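Cephalosporin hydroxylase CMCI (Streptomyces clavuligerus, PDB 2BM8) probably takes part in cephamycin biosynthesis, acting in the 7-alpha-methoxylation of the cephalosporin nucleus with a methyltransferase-like Rossmann fold, and assembles as a hexamer. Local coordinates at residues B[25-30]-B[48-53]; B[76-81]-B[104-109]; B[82-87]-B[153-158]; B[160-165]-B[186-191]; B[208-213]-B[229-234]. The protein carries 3 engineered substitutions. All blocks are in the same frame, centred on the assembly; numbering follows the deposited sequence.

Contact 1 (B[25-30]-B[48-53]); sequences HPPVLT and LGYSDF
The CA atoms of Leu29 and Gly49 come nearest, 5.9 Å apart, between two loops without helix or strand that run into and out of strand 35-37. The centre of this surface contact is a CH-pi interaction. Pro27 CB sits over one face of the Tyr50 ring, 3.4 Å from its centroid and only 8° off the normal, while Pro27 CG extends toward CZ. Tyr50 CG lies between its own backbone N and carbonyl carbon (chi1 54°), which lays the ring flat beside the pyrrolidine, both side chains pointing the same way. Leu48 CG lies on the opposite face, offset toward the rim. Leu29 comes to the ring edge instead, with CD1 4.2 Å from Tyr50 CD2. Leu216 of a second subunit packs on both Pro27 and Leu29, placing the pair at an interface. No direct hydrogen bond joins the loops; a water accepts from Thr30 N at 2.9 Å and donates to Gly49 O at 2.6 Å.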
# COMPACT_ATOMS: atom_id res chain seq x y z
N HIS B 25 -12.13 30.57 -1.13
CA HIS B 25 -11.41 31.01 -2.31
C HIS B 25 -11.06 29.78 -3.13
O HIS B 25 -10.58 28.81 -2.58
CB HIS B 25 -10.16 31.79 -1.91
CG HIS B 25 -10.46 33.08 -1.20
ND1 HIS B 25 -10.22 33.26 0.15
CD2 HIS B 25 -10.99 34.24 -1.65
CE1 HIS B 25 -10.58 34.49 0.49
NE2 HIS B 25 -11.06 35.10 -0.58
N PRO B 26 -11.35 29.81 -4.43
CA PRO B 26 -10.97 28.70 -5.31
C PRO B 26 -9.49 28.35 -5.23
O PRO B 26 -8.67 29.23 -4.93
CB PRO B 26 -11.29 29.24 -6.72
CG PRO B 26 -12.35 30.28 -6.51
CD PRO B 26 -12.09 30.86 -5.16
N PRO B 27 -9.15 27.09 -5.49
CA PRO B 27 -7.75 26.68 -5.55
C PRO B 27 -7.09 27.37 -6.73
O PRO B 27 -7.77 27.61 -7.71
CB PRO B 27 -7.81 25.15 -5.73
CG PRO B 27 -9.19 24.83 -6.22
CD PRO B 27 -10.08 25.97 -5.79
N VAL B 28 -5.81 27.71 -6.64
CA VAL B 28 -5.12 28.21 -7.82
C VAL B 28 -3.90 27.34 -8.10
O VAL B 28 -3.17 26.95 -7.19
CB VAL B 28 -4.77 29.71 -7.69
CG1 VAL B 28 -3.91 30.18 -8.87
CG2 VAL B 28 -6.05 30.54 -7.63
N LEU B 29 -3.70 27.03 -9.38
CA LEU B 29 -2.53 26.28 -9.82
C LEU B 29 -1.27 27.16 -9.82
O LEU B 29 -1.34 28.33 -10.17
CB LEU B 29 -2.75 25.72 -11.24
CG LEU B 29 -3.69 24.53 -11.46
CD1 LEU B 29 -3.77 23.61 -10.25
CD2 LEU B 29 -5.06 25.01 -11.86
N THR B 30 -0.15 26.55 -9.46
CA THR B 30 1.16 27.21 -9.30
C THR B 30 2.23 26.65 -10.24
O THR B 30 2.93 27.41 -10.91
CB THR B 30 1.64 27.00 -7.84
OG1 THR B 30 0.77 27.71 -6.94
CG2 THR B 30 3.03 27.63 -7.60
N LEU B 48 -3.29 16.42 -8.02
CA LEU B 48 -4.33 17.44 -7.94
C LEU B 48 -3.87 18.84 -8.38
O LEU B 48 -4.55 19.50 -9.15
CB LEU B 48 -4.84 17.50 -6.50
CG LEU B 48 -6.26 18.01 -6.17
CD1 LEU B 48 -7.17 18.21 -7.39
CD2 LEU B 48 -6.91 17.06 -5.16
N GLY B 49 -2.71 19.27 -7.90
CA GLY B 49 -2.17 20.58 -8.22
C GLY B 49 -2.21 21.56 -7.07
O GLY B 49 -1.65 22.65 -7.15
N TYR B 50 -2.89 21.18 -6.00
CA TYR B 50 -3.04 22.05 -4.83
C TYR B 50 -3.39 21.19 -3.62
O TYR B 50 -3.64 19.99 -3.74
CB TYR B 50 -4.14 23.09 -5.08
CG TYR B 50 -5.46 22.49 -5.51
CD1 TYR B 50 -6.42 22.13 -4.57
CD2 TYR B 50 -5.76 22.27 -6.84
CE1 TYR B 50 -7.64 21.57 -4.94
CE2 TYR B 50 -6.97 21.72 -7.23
CZ TYR B 50 -7.90 21.36 -6.27
OH TYR B 50 -9.11 20.81 -6.62
N SER B 51 -3.43 21.82 -2.44
CA SER B 51 -3.72 21.13 -1.19
C SER B 51 -5.13 20.57 -1.18
O SER B 51 -6.08 21.28 -1.49
CB SER B 51 -3.57 22.09 -0.01
OG SER B 51 -3.93 21.41 1.19
N ASP B 52 -5.26 19.30 -0.80
CA ASP B 52 -6.59 18.71 -0.56
C ASP B 52 -6.98 18.74 0.91
O ASP B 52 -7.75 17.90 1.35
CB ASP B 52 -6.70 17.28 -1.10
CG ASP B 52 -5.82 16.28 -0.38
OD1 ASP B 52 -5.12 16.65 0.59
OD2 ASP B 52 -5.76 15.08 -0.73
N PHE B 53 -6.47 19.72 1.66
CA PHE B 53 -6.83 19.83 3.07
C PHE B 53 -8.34 20.01 3.25
O PHE B 53 -9.01 19.11 3.76
CB PHE B 53 -6.09 20.97 3.77
CG PHE B 53 -6.74 21.37 5.06
CD1 PHE B 53 -7.02 22.69 5.34
CD2 PHE B 53 -7.13 20.38 5.98
CE1 PHE B 53 -7.66 23.04 6.52
CE2 PHE B 53 -7.77 20.71 7.15
CZ PHE B 53 -8.04 22.05 7.43
O HOH W 1 -0.33 23.67 -9.13

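Contact 2 (B[76-81]-B[104-109]); sequences MLWELR and KIMGID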
# COMPACT_ATOMS: atom_id res chain seq x y z
N MET B 76 -29.53 9.69 4.50
CA MET B 76 -30.17 9.80 5.80
C MET B 76 -31.34 10.76 5.75
O MET B 76 -32.42 10.46 6.22
CB MET B 76 -29.15 10.26 6.84
CG MET B 76 -29.68 10.29 8.26
SD MET B 76 -28.44 10.91 9.39
CE MET B 76 -27.17 9.62 9.24
N LEU B 77 -31.13 11.93 5.16
CA LEU B 77 -32.20 12.89 4.98
C LEU B 77 -33.37 12.28 4.20
O LEU B 77 -34.52 12.43 4.61
CB LEU B 77 -31.68 14.14 4.27
CG LEU B 77 -31.29 15.26 5.21
CD1 LEU B 77 -30.38 14.80 6.35
CD2 LEU B 77 -30.63 16.38 4.44
N TRP B 78 -33.05 11.57 3.12
CA TRP B 78 -34.04 11.00 2.21
C TRP B 78 -34.89 9.94 2.89
O TRP B 78 -36.11 9.86 2.64
CB TRP B 78 -33.36 10.40 0.98
CG TRP B 78 -34.34 9.93 -0.05
CD1 TRP B 78 -34.56 8.64 -0.45
CD2 TRP B 78 -35.24 10.74 -0.81
NE1 TRP B 78 -35.54 8.61 -1.41
CE2 TRP B 78 -35.99 9.88 -1.65
CE3 TRP B 78 -35.51 12.12 -0.86
CZ2 TRP B 78 -36.98 10.34 -2.53
CZ3 TRP B 78 -36.51 12.58 -1.74
CH2 TRP B 78 -37.22 11.70 -2.56
N GLU B 79 -34.26 9.16 3.76
CA GLU B 79 -34.94 8.09 4.48
C GLU B 79 -35.73 8.61 5.71
O GLU B 79 -36.89 8.25 5.90
CB GLU B 79 -33.90 7.05 4.92
CG GLU B 79 -34.38 6.02 5.96
CD GLU B 79 -33.25 5.12 6.42
OE1 GLU B 79 -32.10 5.60 6.59
OE2 GLU B 79 -33.49 3.91 6.59
N LEU B 80 -35.10 9.43 6.53
CA LEU B 80 -35.68 9.92 7.80
C LEU B 80 -36.68 11.09 7.62
O LEU B 80 -37.68 11.20 8.32
CB LEU B 80 -34.54 10.36 8.71
CG LEU B 80 -34.55 10.16 10.23
CD1 LEU B 80 -34.14 11.49 10.90
CD2 LEU B 80 -35.84 9.60 10.81
N ARG B 81 -36.37 11.97 6.66
CA ARG B 81 -37.14 13.20 6.44
C ARG B 81 -37.26 13.99 7.75
O ARG B 81 -38.36 14.17 8.27
CB ARG B 81 -38.52 12.89 5.83
CG ARG B 81 -38.42 12.18 4.48
CD ARG B 81 -39.75 11.83 3.85
NE ARG B 81 -40.55 13.02 3.56
CZ ARG B 81 -40.31 13.88 2.57
NH1 ARG B 81 -39.29 13.72 1.75
NH2 ARG B 81 -41.10 14.92 2.41
N LYS B 104 -34.85 21.50 1.22
CA LYS B 104 -35.80 22.21 0.36
C LYS B 104 -36.02 21.50 -0.96
O LYS B 104 -37.16 21.34 -1.41
CB LYS B 104 -35.35 23.65 0.06
CG LYS B 104 -35.38 24.59 1.25
CD LYS B 104 -36.77 25.17 1.51
CE LYS B 104 -36.75 26.16 2.68
NZ LYS B 104 -35.99 27.42 2.34
N ILE B 105 -34.93 21.04 -1.57
CA ILE B 105 -35.00 20.35 -2.85
C ILE B 105 -35.78 19.06 -2.70
O ILE B 105 -36.48 18.65 -3.61
CB ILE B 105 -33.59 20.04 -3.37
CG1 ILE B 105 -32.76 21.32 -3.47
CG2 ILE B 105 -33.61 19.41 -4.76
CD1 ILE B 105 -31.38 21.10 -3.00
N MET B 106 -35.65 18.42 -1.53
CA MET B 106 -36.36 17.19 -1.18
C MET B 106 -37.84 17.37 -0.83
O MET B 106 -38.58 16.39 -0.82
CB MET B 106 -35.67 16.50 -0.00
CG MET B 106 -34.34 15.88 -0.38
SD MET B 106 -33.49 15.13 1.00
CE MET B 106 -32.14 14.36 0.16
N GLY B 107 -38.26 18.59 -0.53
CA GLY B 107 -39.64 18.84 -0.13
C GLY B 107 -39.94 18.51 1.32
O GLY B 107 -41.09 18.27 1.69
N ILE B 108 -38.89 18.51 2.15
CA ILE B 108 -39.00 18.27 3.58
C ILE B 108 -39.09 19.60 4.32
O ILE B 108 -38.22 20.45 4.16
CB ILE B 108 -37.74 17.53 4.08
CG1 ILE B 108 -37.50 16.23 3.29
CG2 ILE B 108 -37.85 17.22 5.56
CD1 ILE B 108 -36.06 15.77 3.31
N ASP B 109 -40.13 19.78 5.13
CA ASP B 109 -40.26 20.95 6.00
C ASP B 109 -39.25 20.87 7.15
O ASP B 109 -39.56 20.35 8.20
CB ASP B 109 -41.69 21.02 6.57
CG ASP B 109 -41.92 22.25 7.47
OD1 ASP B 109 -40.97 23.05 7.63
OD2 ASP B 109 -43.02 22.47 8.05
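Leu77 O receives the amide of Arg81 at 2.8 Å (Arg81 N to Leu77 O) in the last turn of helix 67-80, and Ile108 CD1 rests against the same oxygen at 3.9 Å. Here the C-terminal end of that helix meets the end of helix 94-106, which closes with a Schellman motif at Gly107. Met106, its chain extended beyond CG, reaches toward helix 67-80. Its SD packs on Leu77 CB at 3.9 Å and meets the six-membered ring of Trp78 at its edge, 5.5 Å from the centroid, a Met-aromatic contact; beside it Met106 CG packs on Trp78 CE3. Further out, Arg81 bends at chi3 (62°), bringing its guanidinium down onto Ile108, whose CG1 lies 3.3 Å above the plane and toward the rim. Met106 O lies in that plane at the edge, and Arg81 NH2 gives a weak hydrogen bond to Gly107 O, 3.4 Å long. Gly60 and Arg59 of a second subunit pack on Trp78 and Met106. Apolar contact therefore does most of the holding, while carbonyls at the end of helix 94-106 probably offer the arginine a mildly favourable electrostatic setting rather than a firm bond.

Contact 3 (B[82-87]-B[153-158]); sequences PRTIVE and HPLIFI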
# COMPACT_ATOMS: atom_id res chain seq x y z
N PRO B 82 -36.14 14.45 8.27
CA PRO B 82 -36.12 15.18 9.53
C PRO B 82 -36.81 16.53 9.43
O PRO B 82 -36.59 17.25 8.47
CB PRO B 82 -34.63 15.38 9.82
CG PRO B 82 -33.97 15.33 8.49
CD PRO B 82 -34.78 14.33 7.70
N ARG B 83 -37.65 16.85 10.42
CA ARG B 83 -38.18 18.20 10.59
C ARG B 83 -37.17 19.18 11.21
O ARG B 83 -37.33 20.40 11.09
CB ARG B 83 -39.47 18.16 11.43
CG ARG B 83 -40.70 17.61 10.69
CD ARG B 83 -41.59 18.69 10.07
NE ARG B 83 -42.78 18.95 10.89
CZ ARG B 83 -43.18 20.15 11.31
NH1 ARG B 83 -42.53 21.27 11.00
NH2 ARG B 83 -44.28 20.24 12.06
N THR B 84 -36.12 18.68 11.87
CA THR B 84 -35.14 19.54 12.54
C THR B 84 -33.73 18.97 12.44
O THR B 84 -33.51 17.83 12.80
CB THR B 84 -35.49 19.73 14.04
OG1 THR B 84 -36.87 20.11 14.21
CG2 THR B 84 -34.70 20.90 14.64
N ILE B 85 -32.79 19.76 11.95
CA ILE B 85 -31.38 19.40 12.02
C ILE B 85 -30.62 20.42 12.85
O ILE B 85 -30.67 21.60 12.56
CB ILE B 85 -30.81 19.31 10.61
CG1 ILE B 85 -31.45 18.13 9.87
CG2 ILE B 85 -29.29 19.16 10.66
CD1 ILE B 85 -31.22 18.16 8.40
N VAL B 86 -29.94 19.94 13.89
CA VAL B 86 -29.14 20.76 14.79
C VAL B 86 -27.64 20.52 14.60
O VAL B 86 -27.18 19.38 14.64
CB VAL B 86 -29.45 20.40 16.25
CG1 VAL B 86 -28.64 21.27 17.19
CG2 VAL B 86 -30.95 20.55 16.55
N GLU B 87 -26.88 21.60 14.40
CA GLU B 87 -25.42 21.56 14.36
C GLU B 87 -24.86 22.23 15.59
O GLU B 87 -25.06 23.42 15.75
CB GLU B 87 -24.89 22.32 13.14
CG GLU B 87 -24.65 21.47 11.91
CD GLU B 87 -23.39 20.64 12.01
OE1 GLU B 87 -22.85 20.49 13.13
OE2 GLU B 87 -22.93 20.14 10.95
N HIS B 153 -40.01 16.79 15.03
CA HIS B 153 -39.32 15.53 14.87
C HIS B 153 -39.80 14.86 13.59
O HIS B 153 -40.89 15.15 13.12
CB HIS B 153 -39.59 14.65 16.08
CG HIS B 153 -39.06 15.21 17.36
ND1 HIS B 153 -38.20 14.50 18.18
CD2 HIS B 153 -39.25 16.40 17.97
CE1 HIS B 153 -37.90 15.24 19.24
NE2 HIS B 153 -38.53 16.39 19.13
N PRO B 154 -39.01 13.96 13.01
CA PRO B 154 -37.71 13.52 13.52
C PRO B 154 -36.63 14.61 13.55
O PRO B 154 -36.78 15.71 13.01
CB PRO B 154 -37.30 12.42 12.54
CG PRO B 154 -38.52 12.01 11.84
CD PRO B 154 -39.38 13.24 11.78
N LEU B 155 -35.51 14.25 14.16
CA LEU B 155 -34.48 15.20 14.50
C LEU B 155 -33.10 14.58 14.39
O LEU B 155 -32.87 13.47 14.87
CB LEU B 155 -34.72 15.69 15.91
CG LEU B 155 -33.82 16.78 16.47
CD1 LEU B 155 -34.68 17.87 17.16
CD2 LEU B 155 -32.79 16.21 17.44
N ILE B 156 -32.18 15.29 13.75
CA ILE B 156 -30.78 14.89 13.72
C ILE B 156 -29.97 15.92 14.51
O ILE B 156 -29.97 17.09 14.17
CB ILE B 156 -30.26 14.80 12.27
CG1 ILE B 156 -31.11 13.83 11.46
CG2 ILE B 156 -28.78 14.41 12.25
CD1 ILE B 156 -30.76 13.84 9.98
N PHE B 157 -29.29 15.46 15.55
CA PHE B 157 -28.41 16.28 16.37
C PHE B 157 -26.97 15.93 16.02
O PHE B 157 -26.57 14.78 16.14
CB PHE B 157 -28.69 16.00 17.85
CG PHE B 157 -27.96 16.92 18.79
CD1 PHE B 157 -28.65 17.90 19.49
CD2 PHE B 157 -26.58 16.80 18.97
CE1 PHE B 157 -27.98 18.76 20.36
CE2 PHE B 157 -25.90 17.66 19.83
CZ PHE B 157 -26.60 18.64 20.53
N ILE B 158 -26.19 16.91 15.59
CA ILE B 158 -24.83 16.67 15.11
C ILE B 158 -23.83 17.45 15.96
O ILE B 158 -23.86 18.68 16.01
CB ILE B 158 -24.67 17.07 13.63
CG1 ILE B 158 -25.78 16.43 12.80
CG2 ILE B 158 -23.29 16.64 13.09
CD1 ILE B 158 -25.77 16.83 11.37
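Thr84 and Val86 share one side of the sheet with Leu155 and Phe157; Ile85 and Glu87 share the other with Ile156 and Ile158. On the first side the side chains lean across one another at a slant: Leu155 CD1 reaches Thr84 CB at 3.7 Å, and Val86 CG1 approaches Phe157 CD1 at 4.1 Å. The Phe157 ring also meets that of Phe183, nearly parallel to it. On the second side Ile156 CD1 points back to Pro82 CG at 3.8 Å, and Ile85 CG2 faces Ile158 CD1. Glu87 folds at chi2 (-77°), bringing its carboxylate against Ile158 CG2; OE2 forms a salt bridge with Lys65 and OE1 accepts from ND2 of the engineered Asn160. Between the two faces the strands run parallel, 6° apart. Pro154 O, following a cis peptide, takes Thr84 N and, weakly, Arg83 N; Ile156 N to Thr84 O is 3.0 Å. Val86 N to Ile156 O is almost straight at 174°, and Ile158 N to Val86 O measures 2.8 Å. Strands 84-88 and 155-159 are the central first and fourth strands of the 3-2-1-4-5-7-6 order that defines the Rossmann-like fold of S-adenosylmethionine-dependent methyltransferases, in which the first strand leads into the glycine-rich cofactor loop.

Contact 4 (B[160-165]-B[186-191]); sequences NAHANT and EDMIPY. Engineered in segment 160-165: Asn160 (natural residue Asp).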
# COMPACT_ATOMS: atom_id res chain seq x y z
N ASN B 160 -20.24 18.79 16.29
CA ASN B 160 -18.95 19.18 15.70
C ASN B 160 -18.07 19.96 16.69
O ASN B 160 -17.02 20.44 16.32
CB ASN B 160 -19.17 20.01 14.42
CG ASN B 160 -19.49 19.16 13.20
OD1 ASN B 160 -18.64 18.39 12.72
ND2 ASN B 160 -20.72 19.29 12.69
N ALA B 161 -18.49 20.07 17.95
CA ALA B 161 -17.75 20.85 18.94
C ALA B 161 -16.92 19.98 19.89
O ALA B 161 -15.76 20.27 20.16
CB ALA B 161 -18.72 21.74 19.73
N HIS B 162 -17.54 18.92 20.39
CA HIS B 162 -16.87 17.84 21.12
C HIS B 162 -16.34 18.23 22.51
O HIS B 162 -15.30 17.72 22.94
CB HIS B 162 -15.69 17.25 20.33
CG HIS B 162 -15.92 17.12 18.85
ND1 HIS B 162 -16.46 15.99 18.28
CD2 HIS B 162 -15.62 17.95 17.83
CE1 HIS B 162 -16.49 16.14 16.96
NE2 HIS B 162 -15.99 17.33 16.67
N ALA B 163 -17.05 19.10 23.23
CA ALA B 163 -16.58 19.56 24.53
C ALA B 163 -17.19 18.79 25.70
O ALA B 163 -16.47 18.17 26.50
CB ALA B 163 -16.82 21.07 24.68
N ASN B 164 -18.50 18.83 25.84
CA ASN B 164 -19.15 18.19 27.02
C ASN B 164 -20.03 17.08 26.50
O ASN B 164 -21.10 16.84 27.00
CB ASN B 164 -19.95 19.27 27.77
CG ASN B 164 -20.39 18.84 29.17
OD1 ASN B 164 -19.76 18.02 29.84
ND2 ASN B 164 -21.50 19.43 29.62
N THR B 165 -19.53 16.39 25.49
CA THR B 165 -20.36 15.57 24.61
C THR B 165 -21.25 14.53 25.32
O THR B 165 -22.46 14.51 25.13
CB THR B 165 -19.44 14.88 23.60
OG1 THR B 165 -18.64 15.86 22.92
CG2 THR B 165 -20.25 14.16 22.51
N GLU B 186 -19.19 13.60 14.80
CA GLU B 186 -18.29 13.54 13.66
C GLU B 186 -16.85 13.54 14.16
O GLU B 186 -16.57 14.12 15.20
CB GLU B 186 -18.56 14.71 12.70
CG GLU B 186 -19.98 14.73 12.12
CD GLU B 186 -20.13 15.65 10.91
OE1 GLU B 186 -19.15 16.32 10.55
OE2 GLU B 186 -21.24 15.72 10.32
N ASP B 187 -15.97 12.83 13.46
CA ASP B 187 -14.51 12.92 13.59
C ASP B 187 -13.91 12.35 14.87
O ASP B 187 -12.94 11.58 14.82
CB ASP B 187 -14.03 14.37 13.42
CG ASP B 187 -14.31 14.92 12.03
OD1 ASP B 187 -13.74 14.36 11.06
OD2 ASP B 187 -15.09 15.88 11.82
N MET B 188 -14.48 12.73 16.02
CA MET B 188 -13.77 12.59 17.28
C MET B 188 -13.76 11.20 17.92
O MET B 188 -12.81 10.87 18.63
CB MET B 188 -14.28 13.62 18.30
CG MET B 188 -13.30 13.87 19.46
SD MET B 188 -11.59 14.35 18.95
CE MET B 188 -11.66 16.16 19.11
N ILE B 189 -14.78 10.37 17.65
CA ILE B 189 -14.89 9.10 18.37
C ILE B 189 -13.69 8.17 18.19
O ILE B 189 -13.23 7.60 19.16
CB ILE B 189 -16.24 8.39 18.09
CG1 ILE B 189 -17.25 8.86 19.13
CG2 ILE B 189 -16.11 6.87 18.15
CD1 ILE B 189 -18.66 8.46 18.88
N PRO B 190 -13.19 7.98 16.99
CA PRO B 190 -11.97 7.20 16.79
C PRO B 190 -10.76 7.69 17.56
O PRO B 190 -9.98 6.85 17.98
CB PRO B 190 -11.73 7.32 15.29
CG PRO B 190 -13.11 7.45 14.75
CD PRO B 190 -13.75 8.44 15.71
N TYR B 191 -10.60 9.00 17.74
CA TYR B 191 -9.49 9.55 18.54
C TYR B 191 -9.67 9.31 20.06
O TYR B 191 -8.72 8.99 20.74
CB TYR B 191 -9.28 11.05 18.24
CG TYR B 191 -8.87 11.32 16.80
CD1 TYR B 191 -9.83 11.49 15.81
CD2 TYR B 191 -7.53 11.41 16.43
CE1 TYR B 191 -9.48 11.72 14.48
CE2 TYR B 191 -7.16 11.65 15.11
CZ TYR B 191 -8.15 11.81 14.14
OH TYR B 191 -7.80 12.06 12.84
O HOH W 2 -15.79 17.65 13.56
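Asn160, His162 and Asp187 converge on one water at the C-terminal ends of strands 155-159 and 182-185, the rim where Rossmann-like methyltransferases hold their ligands. The water donates to Asp187 OD2 at 2.6 Å and to Asn160 OD1 at 3.1 Å, and lies in the plane of the imidazole, 3.1 Å from His162 NE2. Asn160 is engineered, replacing aspartate. Its OD1 stands 3.0 Å from Glu186 OE1, two acceptors with no hydrogen bond between them, and the amide and carboxylate planes are turned 85° apart. Second-shell groups set both: Asn160 ND2 is held from strand 84-88, Lys65 forms a salt bridge with Glu186 OE1, and Tyr73 OH bonds to Glu186 OE2. The lysine charge probably eases the crowding of oxygens. In relatives such as catechol O-methyltransferase a divalent metal occupies this part of the fold; none is modelled here. The loop itself is steadied by Asp159, which accepts the amides of Ala161 and His162, and Asn13 of a third subunit bonds to His162 O. Met188 bends at chi2 (54°), putting SD above the imidazole face at a distance, 5.3 Å from its centroid, while Met188 CB lies 3.2 Å from His162 ND1.

Contact 5 (B[208-213]-B[229-234]); sequences RDVLSM and LRRVAA
Val210 lies over one face of the Arg231 guanidinium, its CB 3.9 Å above the plane and toward the rim, with CG1 near NH1. The bend at chi2 (-59°) of Arg231 swings the group over the valine, and Arg231 NH1 gives a weak hydrogen bond to Val232 O. The Arg230 guanidinium takes a different course: its chain, extended from CG to NE, passes Ser212 OG with CG, and NH2 forms a salt bridge with Asp35 of a second subunit. Backbones here belong to strands 211-214 and 228-231, the sixth and seventh of the methyltransferase sheet, antiparallel with N-to-C directions 144° apart. Ser212 and Arg230 form a hydrogen-bonded pair, Ser212 N to Arg230 O and Arg230 N to Ser212 O both 3.0 Å. Next to it, Val232 N to Val210 O is weak at 3.3 Å. Leu211 and Leu229 cross at about a right angle, CD1 to CD1 4.2 Å, against Met169 of helix 165-175. On the other side Val232 CG2 meets Ser212 CB at 3.4 Å. Ser212 OG bonds to the same Asp35 of the second subunit, and Met213 pairs with an antiparallel strand of that chain, carrying the sheet across the interface.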
# COMPACT_ATOMS: atom_id res chain seq x y z
N ARG B 208 -26.27 2.04 26.24
CA ARG B 208 -26.71 0.90 25.43
C ARG B 208 -28.22 0.55 25.49
O ARG B 208 -28.71 -0.22 24.67
CB ARG B 208 -25.88 -0.33 25.77
CG ARG B 208 -26.07 -0.88 27.21
CD ARG B 208 -27.06 -2.03 27.32
NE ARG B 208 -26.74 -3.12 26.40
CZ ARG B 208 -27.65 -3.84 25.71
NH1 ARG B 208 -28.96 -3.61 25.84
NH2 ARG B 208 -27.23 -4.81 24.90
N ASP B 209 -28.95 1.07 26.45
CA ASP B 209 -30.39 0.79 26.51
C ASP B 209 -31.19 1.81 25.72
O ASP B 209 -32.40 1.64 25.55
CB ASP B 209 -30.88 0.76 27.96
CG ASP B 209 -30.15 -0.28 28.79
OD1 ASP B 209 -30.27 -1.48 28.45
OD2 ASP B 209 -29.42 0.02 29.77
N VAL B 210 -30.50 2.85 25.24
CA VAL B 210 -31.14 4.01 24.65
C VAL B 210 -30.60 4.44 23.28
O VAL B 210 -31.30 5.12 22.55
CB VAL B 210 -31.04 5.23 25.60
CG1 VAL B 210 -31.85 4.97 26.87
CG2 VAL B 210 -29.59 5.56 25.94
N LEU B 211 -29.38 4.06 22.93
CA LEU B 211 -28.78 4.44 21.65
C LEU B 211 -28.10 3.24 21.00
O LEU B 211 -27.50 2.41 21.68
CB LEU B 211 -27.76 5.57 21.85
CG LEU B 211 -28.27 6.98 22.16
CD1 LEU B 211 -27.10 7.89 22.49
CD2 LEU B 211 -29.08 7.55 21.02
N SER B 212 -28.22 3.17 19.68
CA SER B 212 -27.61 2.12 18.88
C SER B 212 -26.64 2.77 17.90
O SER B 212 -26.82 3.94 17.57
CB SER B 212 -28.67 1.37 18.07
OG SER B 212 -29.03 2.11 16.89
N MET B 213 -25.63 2.04 17.46
CA MET B 213 -24.84 2.47 16.31
C MET B 213 -25.52 1.98 15.04
O MET B 213 -25.72 0.77 14.86
CB MET B 213 -23.42 1.93 16.38
CG MET B 213 -22.56 2.39 15.22
SD MET B 213 -20.81 2.21 15.53
CE MET B 213 -20.73 0.49 16.03
N LEU B 229 -25.21 7.47 15.80
CA LEU B 229 -26.08 6.81 16.77
C LEU B 229 -27.52 7.23 16.58
O LEU B 229 -27.79 8.32 16.11
CB LEU B 229 -25.64 7.16 18.19
CG LEU B 229 -24.14 7.20 18.44
CD1 LEU B 229 -23.88 7.58 19.88
CD2 LEU B 229 -23.51 5.85 18.10
N ARG B 230 -28.46 6.37 16.95
CA ARG B 230 -29.86 6.78 16.99
C ARG B 230 -30.63 6.18 18.17
O ARG B 230 -30.19 5.25 18.83
CB ARG B 230 -30.57 6.49 15.67
CG ARG B 230 -30.49 5.07 15.22
CD ARG B 230 -31.37 4.75 14.02
NE ARG B 230 -31.65 3.32 13.94
CZ ARG B 230 -32.12 2.70 12.86
NH1 ARG B 230 -32.38 3.37 11.75
NH2 ARG B 230 -32.33 1.39 12.89
N ARG B 231 -31.79 6.75 18.42
CA ARG B 231 -32.62 6.37 19.53
C ARG B 231 -33.38 5.09 19.21
O ARG B 231 -34.18 5.05 18.29
CB ARG B 231 -33.59 7.52 19.85
CG ARG B 231 -33.53 7.99 21.27
CD ARG B 231 -33.83 6.90 22.22
NE ARG B 231 -34.37 7.37 23.48
CZ ARG B 231 -34.77 6.55 24.44
NH1 ARG B 231 -34.68 5.24 24.27
NH2 ARG B 231 -35.26 7.04 25.57
N VAL B 232 -33.09 4.03 19.97
CA VAL B 232 -33.79 2.73 19.87
C VAL B 232 -35.14 2.83 20.58
O VAL B 232 -35.34 3.70 21.45
CB VAL B 232 -32.93 1.59 20.48
CG1 VAL B 232 -33.67 0.23 20.51
CG2 VAL B 232 -31.64 1.44 19.72
N ALA B 233 -36.07 1.94 20.20
CA ALA B 233 -37.42 1.90 20.77
C ALA B 233 -37.45 1.93 22.32
O ALA B 233 -36.66 1.24 22.98
CB ALA B 233 -38.20 0.66 20.24
N ALA B 234 -38.36 2.73 22.87
CA ALA B 234 -38.57 2.83 24.32
C ALA B 234 -39.72 1.91 24.75
O ALA B 234 -39.62 0.69 24.66
CB ALA B 234 -38.87 4.28 24.73

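How the contacts relate
Contacts 2 and 3 form one block, centres 11 Å apart: Ile108 CG2 packs on Pro82 O at 3.2 Å and Leu80 CD2 on Pro154 CB at 3.6 Å, joining the helix ends to the start of the central strands. At the other end of those strands the Glu87 carboxylate connects contact 3 to contact 4; as in related methyltransferases, the ligand site probably lies there, beside contact 4. Contact 5 reaches the same sheet as contact 3, centres 16 Å apart, at its antiparallel edge, strands 228-231 and 211-214. Contact 1 stands apart, about 42 Å from contact 5 between centres; it touches the second subunit, as contact 2 does, and the third, as contacts 4 and 5 do.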